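Phospho-furanose lactonase (Mycoplasma synoviae, PDB 3OVG) catalyses the zinc-dependent hydrolysis of phosphorylated furanose lactones, D-xylono- and L-arabino-1,4-lactone 5-phosphate, and also hydrolyses carboxy 1,4-lactones. Local coordinates at residues H40-M45 against G276-Q281; D27-N32 against I66-P71; A170-A175 against I203-N208; P118-V123 against A174-I179. One frame throughout, in Å; residues are numbered along the deposited sequence.

In the fold
Contacts 1 and 2 form the active-site side of this TIM-barrel enzyme, and contacts 3 and 4 belong to its outer helical layer. Contact 2 holds H28, a ligand of one zinc. Contact 1 supplies substrate-binding residues and holds a phosphate ion. The centres of contacts 1 and 2 lie about 11 Å apart, and K31 joins them: its NZ is 2.7 Å from G276 O, and its N 3.0 Å from M45 O. Contacts 3 and 4 have centres about 8 Å apart and share A174 and A175 on helix 165-181, which packs against helix 195-205 in one and helix 119-131 in the other. Contacts 1 and 3 are about 31 Å apart between centres, on opposite sides of the chain's centre.

Contact 1 of 4, residues H40-M45 against G276-Q281; sequences HIDFLM and GRILYQ. With PO4 (phosphate ion), chain I.
This is a polar loop-to-loop contact beside the substrate site, joining D42 and F43, on a short 3-10 turn between helices 35-39 and 48-60, to R277 and I278, in the loop after strand 269-271. I278 N donates to D42 O at 2.7 Å. D42 and R277 form a salt bridge: NH2 lies 2.7 Å from OD2, in the guanidinium plane but above the carboxylate plane, with an N-H...O angle of 166°. Water 1 links D42 OD2 to R277 NE, which makes a second path between the pair. The same NH2 sits over one face of the H40 ring, whose ND1 accepts a hydrogen bond from D42 N. In this phosphotriesterase-family barrel, R277 to Y280 bind substrate. A phosphate ion lies here, probably from the crystallisation liquor. Y280 OH donates to its O4 at 2.7 Å, and R277 NH1 reaches O2 only weakly. K246 and Y247 also bond this ion. Nearer the backbone, R277 CG lies 3.4 Å from F43 CE1, and G276 O lies at the edge of the F43 ring. The selenomethionine M45 bends at its third torsion (58°). Its SE rests 3.5 Å from G276 C, and its CE lies near Q281 NE2.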
loop_
_atom_site.group_PDB
_atom_site.type_symbol
_atom_site.label_atom_id
_atom_site.label_comp_id
_atom_site.label_asym_id
_atom_site.label_seq_id
_atom_site.Cartn_x
_atom_site.Cartn_y
_atom_site.Cartn_z
ATOM N N HIS A 40 3.299 5.792 -11.940
ATOM C CA HIS A 40 4.452 6.469 -11.346
ATOM C C HIS A 40 4.693 7.874 -11.912
ATOM O O HIS A 40 4.658 8.095 -13.135
ATOM C CB HIS A 40 5.707 5.604 -11.489
ATOM C CG HIS A 40 6.751 5.894 -10.454
ATOM N ND1 HIS A 40 7.481 7.064 -10.437
ATOM C CD2 HIS A 40 7.171 5.172 -9.384
ATOM C CE1 HIS A 40 8.303 7.053 -9.398
ATOM N NE2 HIS A 40 8.132 5.920 -8.742
ATOM N N ILE A 41 4.940 8.823 -11.021
ATOM C CA ILE A 41 5.153 10.217 -11.427
ATOM C C ILE A 41 6.308 10.374 -12.447
ATOM O O ILE A 41 6.246 11.270 -13.311
ATOM C CB ILE A 41 5.393 11.123 -10.207
ATOM C CG1 ILE A 41 5.399 12.610 -10.610
ATOM C CG2 ILE A 41 6.701 10.733 -9.512
ATOM C CD1 ILE A 41 4.135 13.054 -11.387
ATOM N N ASP A 42 7.320 9.490 -12.381
ATOM C CA ASP A 42 8.473 9.526 -13.319
ATOM C C ASP A 42 8.097 9.346 -14.817
ATOM O O ASP A 42 8.883 9.658 -15.720
ATOM C CB ASP A 42 9.510 8.451 -12.947
ATOM C CG ASP A 42 10.332 8.820 -11.704
ATOM O OD1 ASP A 42 10.066 9.871 -11.042
ATOM O OD2 ASP A 42 11.258 8.039 -11.409
ATOM N N PHE A 43 6.912 8.802 -15.066
ATOM C CA PHE A 43 6.414 8.669 -16.432
ATOM C C PHE A 43 5.892 9.990 -17.006
ATOM O O PHE A 43 5.662 10.101 -18.207
ATOM C CB PHE A 43 5.360 7.576 -16.528
ATOM C CG PHE A 43 5.929 6.199 -16.405
ATOM C CD1 PHE A 43 6.750 5.682 -17.408
ATOM C CD2 PHE A 43 5.676 5.432 -15.285
ATOM C CE1 PHE A 43 7.308 4.395 -17.293
ATOM C CE2 PHE A 43 6.220 4.146 -15.157
ATOM C CZ PHE A 43 7.030 3.628 -16.161
ATOM N N LEU A 44 5.725 10.987 -16.152
ATOM C CA LEU A 44 5.292 12.292 -16.609
ATOM C C LEU A 44 6.481 13.104 -17.119
ATOM O O LEU A 44 7.397 13.415 -16.352
ATOM C CB LEU A 44 4.555 13.038 -15.491
ATOM C CG LEU A 44 4.030 14.398 -15.920
ATOM C CD1 LEU A 44 2.876 14.258 -16.934
ATOM C CD2 LEU A 44 3.573 15.136 -14.683
HETATM N N MSE A 45 6.463 13.429 -18.409
HETATM C CA MSE A 45 7.580 14.091 -19.084
HETATM C C MSE A 45 7.081 15.212 -19.981
HETATM O O MSE A 45 6.583 14.962 -21.099
HETATM C CB MSE A 45 8.393 13.066 -19.921
HETATM C CG MSE A 45 8.815 11.854 -19.105
HETATM SE SE MSE A 45 9.672 10.375 -20.129
HETATM C CE MSE A 45 11.167 11.404 -20.897
ATOM N N GLY A 276 11.618 6.211 -21.473
ATOM C CA GLY A 276 10.239 6.588 -21.201
ATOM C C GLY A 276 9.937 6.913 -19.750
ATOM O O GLY A 276 8.771 6.936 -19.354
ATOM N N ARG A 277 10.992 7.168 -18.973
ATOM C CA ARG A 277 10.869 7.719 -17.635
ATOM C C ARG A 277 11.768 8.947 -17.581
ATOM O O ARG A 277 12.772 9.027 -18.295
ATOM C CB ARG A 277 11.327 6.710 -16.573
ATOM C CG ARG A 277 10.349 5.573 -16.320
ATOM C CD ARG A 277 10.862 4.621 -15.250
ATOM N NE ARG A 277 10.914 5.287 -13.948
ATOM C CZ ARG A 277 10.537 4.719 -12.795
ATOM N NH1 ARG A 277 10.056 3.470 -12.785
ATOM N NH2 ARG A 277 10.626 5.409 -11.652
ATOM N N ILE A 278 11.439 9.885 -16.705
ATOM C CA ILE A 278 12.146 11.156 -16.660
ATOM C C ILE A 278 13.662 11.046 -16.380
ATOM O O ILE A 278 14.439 11.885 -16.859
ATOM C CB ILE A 278 11.458 12.089 -15.660
ATOM C CG1 ILE A 278 11.703 13.580 -15.985
ATOM C CG2 ILE A 278 11.787 11.692 -14.241
ATOM C CD1 ILE A 278 10.600 14.508 -15.349
ATOM N N LEU A 279 14.091 10.025 -15.638
ATOM C CA LEU A 279 15.541 9.840 -15.344
ATOM C C LEU A 279 16.316 9.032 -16.398
ATOM O O LEU A 279 17.475 8.665 -16.193
ATOM C CB LEU A 279 15.770 9.224 -13.960
ATOM C CG LEU A 279 15.228 10.065 -12.791
ATOM C CD1 LEU A 279 15.561 9.423 -11.445
ATOM C CD2 LEU A 279 15.799 11.486 -12.845
ATOM N N TYR A 280 15.676 8.746 -17.519
ATOM C CA TYR A 280 16.311 7.994 -18.589
ATOM C C TYR A 280 16.836 8.911 -19.691
ATOM O O TYR A 280 17.289 8.439 -20.727
ATOM C CB TYR A 280 15.333 6.946 -19.174
ATOM C CG TYR A 280 14.966 5.812 -18.219
ATOM C CD1 TYR A 280 15.590 5.684 -16.971
ATOM C CD2 TYR A 280 14.045 4.826 -18.598
ATOM C CE1 TYR A 280 15.268 4.623 -16.107
ATOM C CE2 TYR A 280 13.737 3.783 -17.766
ATOM C CZ TYR A 280 14.342 3.680 -16.523
ATOM O OH TYR A 280 14.008 2.633 -15.701
ATOM N N GLN A 281 16.776 10.228 -19.470
ATOM C CA GLN A 281 17.420 11.166 -20.384
ATOM C C GLN A 281 18.300 12.110 -19.585
ATOM O O GLN A 281 17.981 12.411 -18.443
ATOM C CB GLN A 281 16.390 11.939 -21.210
ATOM C CG GLN A 281 15.648 11.033 -22.159
ATOM C CD GLN A 281 14.719 11.783 -23.072
ATOM O OE1 GLN A 281 14.927 12.970 -23.352
ATOM N NE2 GLN A 281 13.686 11.090 -23.562
HETATM P P PO4 I . 10.901 0.832 -16.655
HETATM O O1 PO4 I . 10.321 1.929 -17.565
HETATM O O2 PO4 I . 10.499 1.052 -15.176
HETATM O O3 PO4 I . 10.369 -0.520 -17.142
HETATM O O4 PO4 I . 12.417 0.825 -16.831
HETATM O O HOH W 1 12.738 7.472 -13.614
#

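Contact 2 of 4, residues D27-N32 against I66-P71; sequences DHFIKN and IVTMDP. With ZN (zinc ion), chain G.
D27 pairs with T68 in a parallel bridge, and this is the tightly packed end of the contact. D27 N donates to V67 O, and M69 N returns a bond of 3.1 Å to D27 O. Beside this backbone pairing lies an apolar patch. I66 CD1 meets the edge of the F29 ring, 3.6 Å from CZ, and the two side chains cross at about a right angle. T68 CG2 approaches the same ring obliquely at CD2, and helix 48-60 covers the patch through F55.

Further along, where the backbones no longer pair, water 2 fills the looser side: it accepts from F29 N and donates to I30 O and D70 OD1. H28 ND1 donates a short, bent hydrogen bond to D70 OD2 (2.6 Å, N-H...O 140°). The oxygen lies close to the imidazole plane, but the nitrogen meets the carboxylate from above its plane. With CG beside its backbone N (chi1 -58°), H28 points ND1 at D70 and NE2 at the zinc, which it binds at 2.3 Å. Held between D70 and the zinc, the ring probably has little freedom to rotate, and the carboxylate would make NE2 a somewhat better donor. K31 CE covers one face of the ring; K31 NZ donates to zinc-bound water 3, bonds G276 O and pairs its charge with E36. H26, D274 and the carbamylated lysine at position 155, whose NZ donates to M69 O, also bind this ion. The H-x-H pair (H26, H28) after the first barrel strand and a bridging lysine carbamate characterise the binuclear site of the phosphotriesterase family.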
loop_
_atom_site.group_PDB
_atom_site.type_symbol
_atom_site.label_atom_id
_atom_site.label_comp_id
_atom_site.label_asym_id
_atom_site.label_seq_id
_atom_site.Cartn_x
_atom_site.Cartn_y
_atom_site.Cartn_z
ATOM N N ASP A 27 11.348 5.316 -28.690
ATOM C CA ASP A 27 11.766 6.251 -27.668
ATOM C C ASP A 27 10.677 7.261 -27.357
ATOM O O ASP A 27 9.558 7.153 -27.891
ATOM C CB ASP A 27 13.069 6.937 -28.090
ATOM C CG ASP A 27 14.060 7.016 -26.948
ATOM O OD1 ASP A 27 13.613 7.333 -25.824
ATOM O OD2 ASP A 27 15.263 6.745 -27.157
ATOM N N HIS A 28 10.992 8.244 -26.518
ATOM C CA HIS A 28 9.963 9.130 -26.023
ATOM C C HIS A 28 10.561 10.469 -25.743
ATOM O O HIS A 28 11.746 10.563 -25.519
ATOM C CB HIS A 28 9.350 8.592 -24.723
ATOM C CG HIS A 28 8.761 7.238 -24.874
ATOM N ND1 HIS A 28 7.476 7.041 -25.318
ATOM C CD2 HIS A 28 9.302 6.008 -24.716
ATOM C CE1 HIS A 28 7.239 5.748 -25.412
ATOM N NE2 HIS A 28 8.336 5.101 -25.062
ATOM N N PHE A 29 9.719 11.496 -25.719
ATOM C CA PHE A 29 10.138 12.789 -25.213
ATOM C C PHE A 29 9.050 13.370 -24.333
ATOM O O PHE A 29 9.300 13.743 -23.182
ATOM C CB PHE A 29 10.463 13.738 -26.365
ATOM C CG PHE A 29 11.767 13.434 -27.039
ATOM C CD1 PHE A 29 12.964 13.541 -26.342
ATOM C CD2 PHE A 29 11.801 13.062 -28.367
ATOM C CE1 PHE A 29 14.209 13.253 -26.979
ATOM C CE2 PHE A 29 13.023 12.780 -29.003
ATOM C CZ PHE A 29 14.228 12.892 -28.308
ATOM N N ILE A 30 7.846 13.458 -24.897
ATOM C CA ILE A 30 6.690 13.944 -24.170
ATOM C C ILE A 30 5.737 12.793 -23.833
ATOM O O ILE A 30 5.317 12.041 -24.721
ATOM C CB ILE A 30 5.935 14.989 -25.009
ATOM C CG1 ILE A 30 6.906 16.113 -25.439
ATOM C CG2 ILE A 30 4.709 15.520 -24.226
ATOM C CD1 ILE A 30 7.391 16.985 -24.294
ATOM N N LYS A 31 5.422 12.657 -22.549
ATOM C CA LYS A 31 4.373 11.780 -22.080
ATOM C C LYS A 31 3.455 12.663 -21.263
ATOM O O LYS A 31 3.785 13.106 -20.146
ATOM C CB LYS A 31 4.931 10.637 -21.221
ATOM C CG LYS A 31 5.649 9.534 -22.030
ATOM C CD LYS A 31 6.153 8.381 -21.097
ATOM C CE LYS A 31 6.663 7.172 -21.921
ATOM N NZ LYS A 31 6.862 5.939 -21.055
ATOM N N ASN A 32 2.301 12.943 -21.833
ATOM C CA ASN A 32 1.397 13.912 -21.258
ATOM C C ASN A 32 0.233 13.206 -20.550
ATOM O O ASN A 32 -0.789 12.919 -21.154
ATOM C CB ASN A 32 0.916 14.814 -22.406
ATOM C CG ASN A 32 0.008 15.916 -21.948
ATOM O OD1 ASN A 32 -0.923 16.313 -22.669
ATOM N ND2 ASN A 32 0.260 16.426 -20.759
ATOM N N ILE A 66 14.133 9.741 -34.745
ATOM C CA ILE A 66 13.590 9.109 -33.553
ATOM C C ILE A 66 12.122 8.768 -33.736
ATOM O O ILE A 66 11.319 9.626 -34.079
ATOM C CB ILE A 66 13.829 9.978 -32.277
ATOM C CG1 ILE A 66 15.317 10.029 -31.973
ATOM C CG2 ILE A 66 13.076 9.414 -31.078
ATOM C CD1 ILE A 66 15.730 11.125 -31.032
ATOM N N VAL A 67 11.777 7.493 -33.551
ATOM C CA VAL A 67 10.378 7.071 -33.576
ATOM C C VAL A 67 9.782 7.111 -32.146
ATOM O O VAL A 67 10.113 6.293 -31.289
ATOM C CB VAL A 67 10.241 5.646 -34.151
ATOM C CG1 VAL A 67 8.771 5.259 -34.368
ATOM C CG2 VAL A 67 11.050 5.518 -35.469
ATOM N N THR A 68 8.872 8.038 -31.902
ATOM C CA THR A 68 8.274 8.145 -30.589
ATOM C C THR A 68 7.043 7.232 -30.483
ATOM O O THR A 68 6.026 7.459 -31.135
ATOM C CB THR A 68 7.938 9.618 -30.244
ATOM O OG1 THR A 68 7.052 10.148 -31.228
ATOM C CG2 THR A 68 9.225 10.466 -30.252
HETATM N N MSE A 69 7.139 6.209 -29.644
HETATM C CA MSE A 69 6.139 5.151 -29.626
HETATM C C MSE A 69 4.982 5.354 -28.606
HETATM O O MSE A 69 4.717 4.492 -27.782
HETATM C CB MSE A 69 6.824 3.788 -29.417
HETATM C CG MSE A 69 7.714 3.347 -30.624
HETATM SE SE MSE A 69 6.713 3.245 -32.332
HETATM C CE MSE A 69 5.016 2.392 -31.717
ATOM N N ASP A 70 4.298 6.484 -28.676
ATOM C CA ASP A 70 3.157 6.692 -27.793
ATOM C C ASP A 70 1.830 6.561 -28.551
ATOM O O ASP A 70 1.539 7.359 -29.431
ATOM C CB ASP A 70 3.261 8.072 -27.186
ATOM C CG ASP A 70 4.701 8.408 -26.762
ATOM O OD1 ASP A 70 5.438 9.012 -27.589
ATOM O OD2 ASP A 70 5.067 8.058 -25.617
ATOM N N PRO A 71 1.027 5.548 -28.221
ATOM C CA PRO A 71 -0.261 5.477 -28.916
ATOM C C PRO A 71 -1.140 6.613 -28.377
ATOM O O PRO A 71 -0.877 7.161 -27.315
ATOM C CB PRO A 71 -0.841 4.132 -28.466
ATOM C CG PRO A 71 -0.058 3.733 -27.203
ATOM C CD PRO A 71 1.073 4.717 -27.007
HETATM ZN ZN ZN G . 8.277 2.859 -24.595
HETATM O O HOH W 2 7.089 10.677 -26.296
HETATM O O HOH W 3 7.560 3.668 -22.334
HETATM O O HOH W 4 8.478 1.020 -23.140
#

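Contact 3 of 4, residues A170-A175 against I203-N208; sequences ALEVAA and IGFGAN
L171, on helix 165-181, begins the contact: its carbonyl carbon lies 4.3 Å from F205 CE2, near the end of helix 195-205. Its side chain also touches V198 and L202 of that same helix and V187 on strand 185-190.

E172 comes next and covers the outer part of the F205 ring. Its CB sits over one face, 3.7 Å from the centroid, in a CH-pi contact displaced toward the rim. The CB is closest to CZ, at 3.4 Å. CG points away from the backbone N (chi1 173°), and the extended chain then runs across the rim of the ring. OE1 passes 3.4 Å from CE1, with the carboxylate and ring planes 36° apart. The charged end is bound by R176 and K349.

One helical turn beyond L171, A175 faces the other segment directly. Its CB touches F205 CB at 3.5 Å and A207 CB at 4.0 Å. The CA atoms of A175 and A207 are 5.1 Å apart. Between F205 and A207, G206 ends the helix in a Schellman motif, with positive phi (112°). This turn brings A207 round to the same neighbour.

The two helices are successive outer helices of the TIM barrel, joined in sequence through strand 185-190. No hydrogen bond crosses the contact. It therefore probably rests on apolar burial, dispersion and fit, while R176 and K349 outside it pair with the glutamate charge.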
loop_
_atom_site.group_PDB
_atom_site.type_symbol
_atom_site.label_atom_id
_atom_site.label_comp_id
_atom_site.label_asym_id
_atom_site.label_seq_id
_atom_site.Cartn_x
_atom_site.Cartn_y
_atom_site.Cartn_z
ATOM N N ALA A 170 -6.345 -5.480 -30.750
ATOM C CA ALA A 170 -5.465 -4.381 -31.143
ATOM C C ALA A 170 -4.452 -4.879 -32.174
ATOM O O ALA A 170 -4.075 -4.129 -33.080
ATOM C CB ALA A 170 -4.755 -3.784 -29.913
ATOM N N LEU A 171 -4.063 -6.155 -32.089
ATOM C CA LEU A 171 -3.168 -6.720 -33.111
ATOM C C LEU A 171 -3.868 -6.765 -34.465
ATOM O O LEU A 171 -3.274 -6.475 -35.491
ATOM C CB LEU A 171 -2.651 -8.134 -32.720
ATOM C CG LEU A 171 -1.625 -8.169 -31.576
ATOM C CD1 LEU A 171 -1.367 -9.596 -31.129
ATOM C CD2 LEU A 171 -0.326 -7.533 -32.024
ATOM N N GLU A 172 -5.147 -7.114 -34.465
ATOM C CA GLU A 172 -5.921 -7.161 -35.697
ATOM C C GLU A 172 -6.040 -5.726 -36.223
ATOM O O GLU A 172 -5.912 -5.464 -37.414
ATOM C CB GLU A 172 -7.321 -7.782 -35.473
ATOM C CG GLU A 172 -8.200 -7.663 -36.726
ATOM C CD GLU A 172 -9.495 -8.450 -36.658
ATOM O OE1 GLU A 172 -9.661 -9.291 -35.766
ATOM O OE2 GLU A 172 -10.361 -8.210 -37.512
ATOM N N VAL A 173 -6.272 -4.786 -35.324
ATOM C CA VAL A 173 -6.370 -3.401 -35.747
ATOM C C VAL A 173 -5.034 -2.970 -36.399
ATOM O O VAL A 173 -5.012 -2.340 -37.457
ATOM C CB VAL A 173 -6.755 -2.478 -34.575
ATOM C CG1 VAL A 173 -6.422 -1.013 -34.929
ATOM C CG2 VAL A 173 -8.250 -2.644 -34.213
ATOM N N ALA A 174 -3.918 -3.361 -35.796
ATOM C CA ALA A 174 -2.613 -2.981 -36.334
ATOM C C ALA A 174 -2.397 -3.624 -37.713
ATOM O O ALA A 174 -1.983 -2.972 -38.657
ATOM C CB ALA A 174 -1.534 -3.416 -35.383
ATOM N N ALA A 175 -2.671 -4.916 -37.819
ATOM C CA ALA A 175 -2.468 -5.637 -39.081
ATOM C C ALA A 175 -3.333 -5.031 -40.183
ATOM O O ALA A 175 -2.864 -4.809 -41.300
ATOM C CB ALA A 175 -2.746 -7.151 -38.910
ATOM N N ILE A 203 1.014 -11.803 -38.837
ATOM C CA ILE A 203 1.214 -12.418 -40.123
ATOM C C ILE A 203 -0.003 -13.225 -40.497
ATOM O O ILE A 203 -0.396 -13.246 -41.641
ATOM C CB ILE A 203 2.452 -13.336 -40.095
ATOM C CG1 ILE A 203 3.730 -12.490 -39.980
ATOM C CG2 ILE A 203 2.447 -14.231 -41.321
ATOM C CD1 ILE A 203 5.020 -13.315 -39.560
ATOM N N GLY A 204 -0.628 -13.862 -39.514
ATOM C CA GLY A 204 -1.873 -14.567 -39.760
ATOM C C GLY A 204 -3.009 -13.662 -40.240
ATOM O O GLY A 204 -3.881 -14.101 -40.999
ATOM N N PHE A 205 -3.035 -12.415 -39.783
ATOM C CA PHE A 205 -4.038 -11.483 -40.277
ATOM C C PHE A 205 -3.710 -11.023 -41.698
ATOM O O PHE A 205 -4.555 -10.438 -42.364
ATOM C CB PHE A 205 -4.171 -10.262 -39.377
ATOM C CG PHE A 205 -4.919 -10.521 -38.125
ATOM C CD1 PHE A 205 -6.276 -10.806 -38.167
ATOM C CD2 PHE A 205 -4.267 -10.483 -36.904
ATOM C CE1 PHE A 205 -6.990 -11.031 -36.989
ATOM C CE2 PHE A 205 -4.955 -10.713 -35.721
ATOM C CZ PHE A 205 -6.324 -10.996 -35.755
ATOM N N GLY A 206 -2.478 -11.263 -42.139
ATOM C CA GLY A 206 -2.073 -10.832 -43.461
ATOM C C GLY A 206 -1.025 -9.724 -43.436
ATOM O O GLY A 206 -0.645 -9.211 -44.478
ATOM N N ALA A 207 -0.540 -9.340 -42.261
ATOM C CA ALA A 207 0.489 -8.295 -42.224
ATOM C C ALA A 207 1.781 -8.794 -42.855
ATOM O O ALA A 207 2.064 -9.976 -42.798
ATOM C CB ALA A 207 0.727 -7.778 -40.781
ATOM N N ASN A 208 2.543 -7.889 -43.470
ATOM C CA ASN A 208 3.871 -8.209 -43.999
ATOM C C ASN A 208 4.932 -8.297 -42.885
ATOM O O ASN A 208 5.214 -7.287 -42.227
ATOM C CB ASN A 208 4.259 -7.137 -45.018
ATOM C CG ASN A 208 5.593 -7.420 -45.726
ATOM O OD1 ASN A 208 6.293 -8.397 -45.451
ATOM N ND2 ASN A 208 5.948 -6.526 -46.643
#

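Contact 4 of 4, residues P118-V123 against A174-I179; sequences PTEEIV and AARTSI
The R176 guanidinium is the flat group here, and T119 CG2, V123 CG2 and E120 CA all approach it obliquely. The contact packs two outer helices of the TIM barrel, 119-131 and 165-181. Their axes come within 9.9 Å in these segments and cross at -46°. V123 fills the middle of the interface. Its CG2 lies 3.9 Å from R176 CB and equally near NE, so the arginine chain lies across the valine. A bend at the third torsion (66°) carries the R176 head over the first turn of helix 119-131. There NH1 is 3.9 Å from T119 CG2, and NH2 is 4.0 Å from E120 CA. These are packing contacts. The charged partner of NH1 is E172, one turn back on its own helix. E120 OE1 remains 5.6 Å from R176 NH2, so any attraction between those charges is probably diffuse. T177 borders the other flank of V123, and V127 and C126 of helix 119-131 touch it further on. Its hydroxyl is bonded to V173 O, and V123 CG1 approaches that OG1 to 4.1 Å.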
loop_
_atom_site.group_PDB
_atom_site.type_symbol
_atom_site.label_atom_id
_atom_site.label_comp_id
_atom_site.label_asym_id
_atom_site.label_seq_id
_atom_site.Cartn_x
_atom_site.Cartn_y
_atom_site.Cartn_z
ATOM N N PRO A 118 -16.517 -1.571 -32.417
ATOM C CA PRO A 118 -16.244 -2.629 -33.397
ATOM C C PRO A 118 -14.912 -2.403 -34.093
ATOM O O PRO A 118 -14.579 -1.290 -34.495
ATOM C CB PRO A 118 -17.400 -2.492 -34.413
ATOM C CG PRO A 118 -18.488 -1.805 -33.666
ATOM C CD PRO A 118 -17.783 -0.876 -32.692
ATOM N N THR A 119 -14.144 -3.471 -34.220
ATOM C CA THR A 119 -12.818 -3.407 -34.814
ATOM C C THR A 119 -12.786 -2.553 -36.069
ATOM O O THR A 119 -11.941 -1.665 -36.205
ATOM C CB THR A 119 -12.338 -4.819 -35.114
ATOM O OG1 THR A 119 -12.397 -5.563 -33.899
ATOM C CG2 THR A 119 -10.893 -4.819 -35.666
ATOM N N GLU A 120 -13.717 -2.826 -36.981
ATOM C CA GLU A 120 -13.856 -2.099 -38.236
ATOM C C GLU A 120 -13.812 -0.570 -38.050
ATOM O O GLU A 120 -13.135 0.126 -38.803
ATOM C CB GLU A 120 -15.183 -2.541 -38.873
ATOM C CG GLU A 120 -15.438 -2.073 -40.251
ATOM C CD GLU A 120 -16.904 -2.338 -40.708
ATOM O OE1 GLU A 120 -17.562 -3.299 -40.209
ATOM O OE2 GLU A 120 -17.393 -1.569 -41.570
ATOM N N GLU A 121 -14.538 -0.040 -37.063
ATOM C CA GLU A 121 -14.539 1.410 -36.821
ATOM C C GLU A 121 -13.208 1.881 -36.210
ATOM O O GLU A 121 -12.729 2.978 -36.472
ATOM C CB GLU A 121 -15.682 1.814 -35.879
ATOM C CG GLU A 121 -17.097 1.511 -36.425
ATOM C CD GLU A 121 -17.405 2.324 -37.655
ATOM O OE1 GLU A 121 -17.038 3.525 -37.687
ATOM O OE2 GLU A 121 -18.016 1.767 -38.595
ATOM N N ILE A 122 -12.634 1.056 -35.361
ATOM C CA ILE A 122 -11.340 1.400 -34.777
ATOM C C ILE A 122 -10.288 1.486 -35.886
ATOM O O ILE A 122 -9.493 2.428 -35.909
ATOM C CB ILE A 122 -10.929 0.400 -33.681
ATOM C CG1 ILE A 122 -11.877 0.579 -32.502
ATOM C CG2 ILE A 122 -9.433 0.607 -33.272
ATOM C CD1 ILE A 122 -11.745 -0.452 -31.416
ATOM N N VAL A 123 -10.326 0.535 -36.820
ATOM C CA VAL A 123 -9.443 0.571 -37.986
ATOM C C VAL A 123 -9.560 1.890 -38.763
ATOM O O VAL A 123 -8.537 2.487 -39.093
ATOM C CB VAL A 123 -9.647 -0.642 -38.913
ATOM C CG1 VAL A 123 -8.901 -0.432 -40.215
ATOM C CG2 VAL A 123 -9.144 -1.933 -38.218
ATOM N N ALA A 174 -3.918 -3.361 -35.796
ATOM C CA ALA A 174 -2.613 -2.981 -36.334
ATOM C C ALA A 174 -2.397 -3.624 -37.713
ATOM O O ALA A 174 -1.983 -2.972 -38.657
ATOM C CB ALA A 174 -1.534 -3.416 -35.383
ATOM N N ALA A 175 -2.671 -4.916 -37.819
ATOM C CA ALA A 175 -2.468 -5.637 -39.081
ATOM C C ALA A 175 -3.333 -5.031 -40.183
ATOM O O ALA A 175 -2.864 -4.809 -41.300
ATOM C CB ALA A 175 -2.746 -7.151 -38.910
ATOM N N ARG A 176 -4.586 -4.733 -39.863
ATOM C CA ARG A 176 -5.498 -4.199 -40.892
ATOM C C ARG A 176 -5.117 -2.777 -41.371
ATOM O O ARG A 176 -5.186 -2.449 -42.556
ATOM C CB ARG A 176 -6.952 -4.266 -40.391
ATOM C CG ARG A 176 -7.491 -5.724 -40.340
ATOM C CD ARG A 176 -8.820 -5.882 -39.595
ATOM N NE ARG A 176 -9.954 -5.225 -40.244
ATOM C CZ ARG A 176 -11.232 -5.515 -39.984
ATOM N NH1 ARG A 176 -11.531 -6.467 -39.103
ATOM N NH2 ARG A 176 -12.218 -4.870 -40.613
ATOM N N THR A 177 -4.716 -1.939 -40.433
ATOM C CA THR A 177 -4.253 -0.581 -40.741
ATOM C C THR A 177 -2.977 -0.650 -41.560
ATOM O O THR A 177 -2.777 0.123 -42.513
ATOM C CB THR A 177 -3.993 0.193 -39.435
ATOM O OG1 THR A 177 -5.204 0.214 -38.679
ATOM C CG2 THR A 177 -3.572 1.655 -39.694
ATOM N N SER A 178 -2.102 -1.579 -41.200
ATOM C CA SER A 178 -0.823 -1.696 -41.899
ATOM C C SER A 178 -1.085 -2.195 -43.345
ATOM O O SER A 178 -0.584 -1.655 -44.327
ATOM C CB SER A 178 0.113 -2.656 -41.150
ATOM O OG SER A 178 1.289 -2.903 -41.908
ATOM N N ILE A 179 -1.908 -3.212 -43.470
ATOM C CA ILE A 179 -2.266 -3.716 -44.790
ATOM C C ILE A 179 -2.911 -2.632 -45.640
ATOM O O ILE A 179 -2.556 -2.454 -46.806
ATOM C CB ILE A 179 -3.212 -4.898 -44.643
ATOM C CG1 ILE A 179 -2.409 -6.124 -44.176
ATOM C CG2 ILE A 179 -4.007 -5.151 -45.962
ATOM C CD1 ILE A 179 -3.292 -7.156 -43.517
#